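PDB 3WEU: L-lysine 6-oxidase from Marinomonas mediterranea, which oxidises the side-chain amine of L-lysine with a cysteine tryptophylquinone cofactor, releasing ammonium and the hydrogen peroxide that makes it antibacterial. Local coordinates for residues G60-V65 with Q190-V195; M148-I153 with T184-S189; E84-L89 with P141-G146. One frame throughout, in Å; residues are numbered along the deposited sequence.

Contact 1: residues G60-V65 with Q190-V195; sequences GQVFKV and QGRLIV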
# COMPACT_ATOMS: atom_id res chain seq x y z
N GLY A 60 2.00 22.08 -31.92
CA GLY A 60 0.83 22.02 -32.77
C GLY A 60 1.12 21.58 -34.14
O GLY A 60 2.26 21.74 -34.60
N GLN A 61 0.15 20.92 -34.79
CA GLN A 61 0.27 20.55 -36.20
C GLN A 61 -0.45 21.51 -37.10
O GLN A 61 -1.66 21.67 -36.96
CB GLN A 61 -0.27 19.16 -36.44
CG GLN A 61 -0.26 18.71 -37.87
CD GLN A 61 1.12 18.25 -38.28
OE1 GLN A 61 1.63 17.26 -37.78
NE2 GLN A 61 1.72 18.95 -39.20
N VAL A 62 0.27 22.05 -38.09
CA VAL A 62 -0.34 22.79 -39.21
C VAL A 62 -0.80 21.81 -40.25
O VAL A 62 -0.06 20.88 -40.62
CB VAL A 62 0.65 23.77 -39.84
CG1 VAL A 62 0.09 24.47 -41.07
CG2 VAL A 62 1.11 24.77 -38.81
N PHE A 63 -2.03 21.97 -40.73
CA PHE A 63 -2.50 21.25 -41.88
C PHE A 63 -2.78 22.24 -43.00
O PHE A 63 -3.24 23.38 -42.74
CB PHE A 63 -3.82 20.52 -41.60
CG PHE A 63 -3.74 19.37 -40.64
CD1 PHE A 63 -3.81 19.58 -39.31
CD2 PHE A 63 -3.76 18.04 -41.10
CE1 PHE A 63 -3.79 18.53 -38.41
CE2 PHE A 63 -3.78 16.96 -40.20
CZ PHE A 63 -3.80 17.20 -38.85
N LYS A 64 -2.53 21.80 -44.21
CA LYS A 64 -2.67 22.59 -45.46
C LYS A 64 -3.55 21.77 -46.40
O LYS A 64 -3.59 20.53 -46.32
CB LYS A 64 -1.36 22.83 -46.07
CG LYS A 64 -0.47 23.69 -45.18
CD LYS A 64 0.85 24.03 -45.89
CE LYS A 64 1.83 24.65 -44.90
NZ LYS A 64 3.12 24.99 -45.58
N VAL A 65 -4.31 22.48 -47.23
CA VAL A 65 -5.19 21.81 -48.20
C VAL A 65 -4.75 22.29 -49.56
O VAL A 65 -4.33 23.46 -49.74
CB VAL A 65 -6.69 22.06 -47.88
CG1 VAL A 65 -6.95 23.55 -47.79
CG2 VAL A 65 -7.61 21.40 -48.91
N GLN A 190 -4.06 32.94 -42.65
CA GLN A 190 -4.60 32.59 -43.96
C GLN A 190 -5.57 31.44 -43.94
O GLN A 190 -5.96 30.91 -45.01
CB GLN A 190 -3.46 32.27 -44.93
CG GLN A 190 -2.59 33.49 -45.25
CD GLN A 190 -1.39 33.19 -46.10
OE1 GLN A 190 -0.41 32.58 -45.66
NE2 GLN A 190 -1.45 33.62 -47.36
N GLY A 191 -6.01 31.05 -42.77
CA GLY A 191 -7.06 30.03 -42.68
C GLY A 191 -6.57 28.60 -42.54
O GLY A 191 -7.43 27.68 -42.48
N ARG A 192 -5.25 28.38 -42.42
CA ARG A 192 -4.74 27.03 -42.24
C ARG A 192 -5.09 26.57 -40.86
O ARG A 192 -5.13 27.37 -39.90
CB ARG A 192 -3.18 26.95 -42.40
CG ARG A 192 -2.65 27.37 -43.76
CD ARG A 192 -1.11 27.39 -43.78
NE ARG A 192 -0.63 27.87 -45.04
CZ ARG A 192 -0.39 29.15 -45.27
NH1 ARG A 192 -0.43 30.04 -44.29
NH2 ARG A 192 0.03 29.50 -46.47
N LEU A 193 -5.30 25.26 -40.73
CA LEU A 193 -5.59 24.68 -39.42
C LEU A 193 -4.34 24.40 -38.59
O LEU A 193 -3.33 23.93 -39.13
CB LEU A 193 -6.33 23.37 -39.65
CG LEU A 193 -6.55 22.49 -38.42
CD1 LEU A 193 -7.48 23.13 -37.44
CD2 LEU A 193 -7.13 21.09 -38.78
N ILE A 194 -4.42 24.66 -37.31
CA ILE A 194 -3.42 24.23 -36.33
C ILE A 194 -4.12 23.48 -35.28
O ILE A 194 -5.05 23.99 -34.65
CB ILE A 194 -2.67 25.45 -35.69
CG1 ILE A 194 -1.83 26.12 -36.75
CG2 ILE A 194 -1.78 25.02 -34.51
CD1 ILE A 194 -1.40 27.55 -36.44
N VAL A 195 -3.74 22.22 -35.07
CA VAL A 195 -4.30 21.49 -33.97
C VAL A 195 -3.31 21.32 -32.85
O VAL A 195 -2.19 20.91 -33.08
CB VAL A 195 -4.72 20.08 -34.41
CG1 VAL A 195 -5.35 19.32 -33.22
CG2 VAL A 195 -5.63 20.14 -35.62
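F63 and L193 face each other as a hydrogen-bonded pair of an antiparallel β-sheet, in which strand 58-66 runs beside strand 193-196 in the N-terminal region of the oxidase. The backbone bonds come first: F63 N reaches L193 O at 2.8 Å, and Q61 and V195 exchange a matched pair, N to O both ways. The return bond from L193 N to F63 O is weak; here strand 193-196 starts, after the loop through G191.

Apolar contacts divide between the two faces. On the buried one the F63 ring lies alongside L193, and F63 CD1 is 3.7 Å from L193 CD2. F63 CE1 meets V195 CG2, also at 3.7 Å; V5, P7, M244 and W85 wall in this face, a place for large hydrocarbon side chains. On the other, the β-branched pair touches through V62 CG2 and I194 CG1 at 3.8 Å.

R192 sends an extended chain past V62 and K64. Its salt bridges to D188 and E72 probably offset the guanidinium charge and ease the approach of K64, whose NZ lies 4.8 Å from R192 NE. Within its own segment, R192 NH1 donates to Q190 OE1 at 2.9 Å, from above the amide carbonyl plane.

Contact 2: residues M148-I153 with T184-S189; sequences MATVEI and TLRTDS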
# COMPACT_ATOMS: atom_id res chain seq x y z
N MET A 148 -7.10 33.67 -37.99
CA MET A 148 -6.74 33.69 -36.58
C MET A 148 -7.90 33.34 -35.63
O MET A 148 -8.08 33.93 -34.60
CB MET A 148 -6.15 35.05 -36.19
CG MET A 148 -4.92 35.43 -36.99
SD MET A 148 -3.52 34.32 -36.59
CE MET A 148 -3.40 34.57 -34.85
N ALA A 149 -8.56 32.22 -35.90
CA ALA A 149 -9.57 31.67 -35.03
C ALA A 149 -8.96 30.80 -33.93
O ALA A 149 -7.85 30.29 -34.09
CB ALA A 149 -10.53 30.83 -35.86
N THR A 150 -9.66 30.69 -32.81
CA THR A 150 -9.26 29.83 -31.71
C THR A 150 -10.49 29.25 -31.08
O THR A 150 -11.39 30.01 -30.70
CB THR A 150 -8.53 30.59 -30.63
OG1 THR A 150 -7.38 31.22 -31.16
CG2 THR A 150 -8.05 29.65 -29.54
N VAL A 151 -10.58 27.93 -30.97
CA VAL A 151 -11.63 27.28 -30.17
C VAL A 151 -11.10 26.10 -29.36
O VAL A 151 -10.42 25.22 -29.90
CB VAL A 151 -12.84 26.89 -31.03
CG1 VAL A 151 -12.45 26.09 -32.17
CG2 VAL A 151 -13.90 26.14 -30.22
N GLU A 152 -11.39 26.08 -28.07
CA GLU A 152 -10.98 24.98 -27.21
C GLU A 152 -11.85 23.76 -27.48
O GLU A 152 -13.05 23.85 -27.77
CB GLU A 152 -11.11 25.43 -25.76
CG GLU A 152 -10.30 24.61 -24.78
CD GLU A 152 -8.77 24.68 -24.97
OE1 GLU A 152 -8.28 25.55 -25.77
OE2 GLU A 152 -8.08 23.94 -24.19
N ILE A 153 -11.25 22.59 -27.39
CA ILE A 153 -12.06 21.37 -27.34
C ILE A 153 -12.36 21.13 -25.86
O ILE A 153 -11.77 20.28 -25.19
CB ILE A 153 -11.32 20.17 -27.98
CG1 ILE A 153 -10.81 20.48 -29.40
CG2 ILE A 153 -12.20 18.95 -28.09
CD1 ILE A 153 -9.74 19.46 -29.83
N THR A 184 -6.90 22.35 -28.43
CA THR A 184 -7.27 23.66 -28.98
C THR A 184 -7.16 23.63 -30.50
O THR A 184 -6.16 23.14 -31.04
CB THR A 184 -6.31 24.75 -28.43
OG1 THR A 184 -6.15 24.66 -27.01
CG2 THR A 184 -6.77 26.14 -28.83
N LEU A 185 -8.14 24.16 -31.23
CA LEU A 185 -8.05 24.33 -32.67
C LEU A 185 -7.83 25.81 -32.94
O LEU A 185 -8.38 26.68 -32.24
CB LEU A 185 -9.34 23.97 -33.42
CG LEU A 185 -9.86 22.57 -33.23
CD1 LEU A 185 -10.98 22.30 -34.22
CD2 LEU A 185 -8.72 21.54 -33.39
N ARG A 186 -6.91 26.08 -33.86
CA ARG A 186 -6.71 27.44 -34.32
C ARG A 186 -6.67 27.47 -35.84
O ARG A 186 -6.51 26.43 -36.49
CB ARG A 186 -5.40 27.98 -33.80
CG ARG A 186 -5.43 28.39 -32.38
CD ARG A 186 -4.03 28.77 -31.91
NE ARG A 186 -4.02 29.43 -30.59
CZ ARG A 186 -3.99 30.75 -30.37
NH1 ARG A 186 -4.08 31.63 -31.34
NH2 ARG A 186 -3.96 31.20 -29.14
N THR A 187 -6.71 28.67 -36.39
CA THR A 187 -6.30 28.93 -37.73
C THR A 187 -5.25 30.01 -37.68
O THR A 187 -5.22 30.80 -36.74
CB THR A 187 -7.39 29.42 -38.68
OG1 THR A 187 -8.00 30.59 -38.13
CG2 THR A 187 -8.42 28.25 -38.97
N ASP A 188 -4.43 30.04 -38.72
CA ASP A 188 -3.36 31.02 -38.87
C ASP A 188 -3.99 32.18 -39.65
O ASP A 188 -5.24 32.22 -39.82
CB ASP A 188 -2.08 30.46 -39.51
CG ASP A 188 -2.19 30.20 -40.99
OD1 ASP A 188 -3.28 30.35 -41.60
OD2 ASP A 188 -1.15 29.77 -41.57
N SER A 189 -3.17 33.14 -40.02
CA SER A 189 -3.66 34.34 -40.67
C SER A 189 -4.28 34.10 -42.05
O SER A 189 -4.93 34.99 -42.59
CB SER A 189 -2.59 35.44 -40.71
OG SER A 189 -1.60 35.09 -41.60
O HOH W 1 -5.36 31.46 -33.96
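T150 OG1 sits over one face of the R186 guanidinium, toward its rim, 3.3 Å from NH1; the angle is too poor for a hydrogen bond. The two side chains run alongside each other, while R186 NH2 forms a salt bridge with D20. A water accepts from NH1 and donates to A149 O and T187 O, tying the arginine to both backbones. The other flat group, the E152 carboxylate, is met from above its plane by T184 OG1, which donates to OE1 at 2.6 Å. S181 and Y199 hold OE2, so this acid is gripped at both oxygens.

These pairs lie on one face of an antiparallel β-sheet, where strand 150-154 borders strand 181-187. V151 and L185 bond N to O in both directions, each at 2.8 Å, and on the opposite face V151 CG1 packs on L185 CB at 4.0 Å. L185 turns its aliphatic side chain toward V87 and the chain of R142.

Before the strand begins, a threonine hydroxyl takes over a backbone role. With chi1 at 56°, T187 OG1 lies between its own N and carbonyl carbon, where it accepts from A149 N at 2.8 Å, nearly straight at 170°, and donates to the carbonyl O of G146. M148 N donates to D188 O at 3.0 Å.

Contact 3: residues E84-L89 with P141-G146; sequences EWTVHL and PRSVSG
Matching first torsions bring T86 and S143 together: each hydroxyl stands anti to its own carbonyl carbon (chi1 -65° and -70°), and across this non-hydrogen-bonded pair T86 OG1 meets S143 OG at 2.7 Å, a hydrogen bond in which either could donate. H88 is turned the other way, CG anti to the backbone N, which lays its imidazole beneath the P141 ring. P141 CD stands 4.0 Å from the ring centroid and only 5° off the normal, a CH-π contact over the face. Proline suits this place, offering a compact, rigid aliphatic ring whose CD can meet the imidazole face, and H88 NE2 is held from outside by D138.

The framework is an antiparallel β-sheet pairing of strand 80-91 with strand 137-145. W85 N donates to V144 O at 2.9 Å, almost along the C=O axis, and V144 N returns the bond to W85 O; V87 and R142 repeat the exchange two residues on. On the face opposite the hydroxyls, W85 CB touches V144 CG1 at 4.1 Å, and the indole and valine, both buried, pack against L193. W85 also directs NE1 to the carbonyl of G191. R142 starts on this same face but bends away, and its NH1 is shared between L139 O and P141 O, the latter 2.8 Å from R142 NH1.

At the partly exposed end, a water donates to E84 OE2 at 2.8 Å and hydrogen-bonds S145 OG, bridging the two strands. The chemistry thus differs by face: hydroxyls, a carboxylate and water join the strands on one side, whereas W85, V87, V144 and the aliphatic start of R142 make the other hydrophobic, the guanidinium having turned off to backbone carbonyls.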
# COMPACT_ATOMS: atom_id res chain seq x y z
N GLU A 84 -13.24 25.46 -43.84
CA GLU A 84 -13.71 25.11 -42.52
C GLU A 84 -13.16 23.76 -42.19
O GLU A 84 -13.35 22.81 -42.93
CB GLU A 84 -15.21 25.06 -42.45
CG GLU A 84 -15.66 24.96 -41.01
CD GLU A 84 -17.17 25.17 -40.86
OE1 GLU A 84 -17.92 24.85 -41.80
OE2 GLU A 84 -17.55 25.68 -39.80
N TRP A 85 -12.51 23.70 -41.05
CA TRP A 85 -11.89 22.48 -40.63
C TRP A 85 -12.70 21.99 -39.46
O TRP A 85 -13.00 22.77 -38.58
CB TRP A 85 -10.46 22.82 -40.13
CG TRP A 85 -9.56 23.50 -41.10
CD1 TRP A 85 -9.34 24.83 -41.26
CD2 TRP A 85 -8.68 22.84 -41.99
NE1 TRP A 85 -8.39 25.06 -42.22
CE2 TRP A 85 -7.94 23.84 -42.67
CE3 TRP A 85 -8.41 21.49 -42.25
CZ2 TRP A 85 -7.00 23.54 -43.63
CZ3 TRP A 85 -7.47 21.20 -43.17
CH2 TRP A 85 -6.76 22.22 -43.86
N THR A 86 -13.01 20.69 -39.43
CA THR A 86 -13.72 20.10 -38.36
C THR A 86 -12.89 18.94 -37.87
O THR A 86 -12.54 18.03 -38.62
CB THR A 86 -15.11 19.63 -38.83
OG1 THR A 86 -15.85 20.80 -39.20
CG2 THR A 86 -15.80 18.96 -37.78
N VAL A 87 -12.50 19.02 -36.61
CA VAL A 87 -11.66 17.99 -36.03
C VAL A 87 -12.35 17.33 -34.89
O VAL A 87 -12.85 18.01 -33.92
CB VAL A 87 -10.33 18.61 -35.53
CG1 VAL A 87 -9.48 17.51 -34.89
CG2 VAL A 87 -9.62 19.32 -36.66
N HIS A 88 -12.41 16.01 -34.97
CA HIS A 88 -13.02 15.27 -33.91
C HIS A 88 -12.03 14.31 -33.21
O HIS A 88 -11.73 13.25 -33.70
CB HIS A 88 -14.26 14.48 -34.44
CG HIS A 88 -15.10 13.84 -33.36
ND1 HIS A 88 -16.27 13.15 -33.64
CD2 HIS A 88 -14.93 13.76 -32.03
CE1 HIS A 88 -16.78 12.69 -32.52
NE2 HIS A 88 -16.02 13.09 -31.52
N LEU A 89 -11.54 14.73 -32.05
CA LEU A 89 -10.57 13.96 -31.28
C LEU A 89 -11.30 13.24 -30.16
O LEU A 89 -12.30 13.77 -29.64
CB LEU A 89 -9.56 14.94 -30.65
CG LEU A 89 -8.75 15.84 -31.58
CD1 LEU A 89 -7.67 16.62 -30.79
CD2 LEU A 89 -8.15 15.09 -32.75
N PRO A 141 -16.81 17.06 -31.96
CA PRO A 141 -16.11 17.76 -32.96
C PRO A 141 -16.15 19.23 -32.62
O PRO A 141 -16.98 19.67 -31.80
CB PRO A 141 -16.85 17.42 -34.24
CG PRO A 141 -18.26 17.19 -33.82
CD PRO A 141 -18.10 16.55 -32.48
N ARG A 142 -15.08 19.90 -33.02
CA ARG A 142 -15.07 21.36 -33.02
C ARG A 142 -14.71 21.74 -34.42
O ARG A 142 -14.04 20.96 -35.13
CB ARG A 142 -14.02 21.94 -32.06
CG ARG A 142 -14.20 21.73 -30.57
CD ARG A 142 -15.48 22.33 -30.01
NE ARG A 142 -15.70 21.95 -28.64
CZ ARG A 142 -16.20 20.79 -28.23
NH1 ARG A 142 -16.50 19.86 -29.09
NH2 ARG A 142 -16.33 20.54 -26.95
N SER A 143 -15.11 22.95 -34.83
CA SER A 143 -14.83 23.54 -36.14
C SER A 143 -14.17 24.90 -36.00
O SER A 143 -14.41 25.66 -35.03
CB SER A 143 -16.15 23.72 -36.89
OG SER A 143 -16.62 22.42 -37.22
N VAL A 144 -13.29 25.20 -36.92
CA VAL A 144 -12.66 26.48 -36.97
C VAL A 144 -12.58 26.90 -38.43
O VAL A 144 -12.45 26.08 -39.31
CB VAL A 144 -11.30 26.31 -36.23
CG1 VAL A 144 -10.25 25.62 -37.10
CG2 VAL A 144 -10.82 27.57 -35.72
N SER A 145 -12.67 28.20 -38.67
CA SER A 145 -12.47 28.78 -39.98
C SER A 145 -12.16 30.24 -39.88
O SER A 145 -12.41 30.91 -38.87
CB SER A 145 -13.71 28.64 -40.81
OG SER A 145 -14.80 29.32 -40.18
N GLY A 146 -11.59 30.75 -40.93
CA GLY A 146 -11.29 32.19 -40.97
C GLY A 146 -9.87 32.51 -40.49
O GLY A 146 -8.99 31.64 -40.29
O HOH W 2 -15.79 27.45 -38.51

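In the fold
The three contacts belong to one mixed β-sheet in the N-terminal region. Contacts 1 and 2 are direct neighbours, centres about 9 Å apart: strands 181-187 and 193-196 follow each other in the chain and pair, I194 N lying 2.9 Å from R186 O. Contact 3 packs against both, its centre about 11 Å from that of contact 1 and about 9 Å from that of contact 2. L193 of contact 1 packs on W85, V87 and V144 of contact 3, with L193 CB 3.4 Å from W85 CD2, while A149 CB of contact 2 comes within 3.3 Å of V144 CG2. The residues that form the quinone cofactor, C516 and W581, belong to none of these segments.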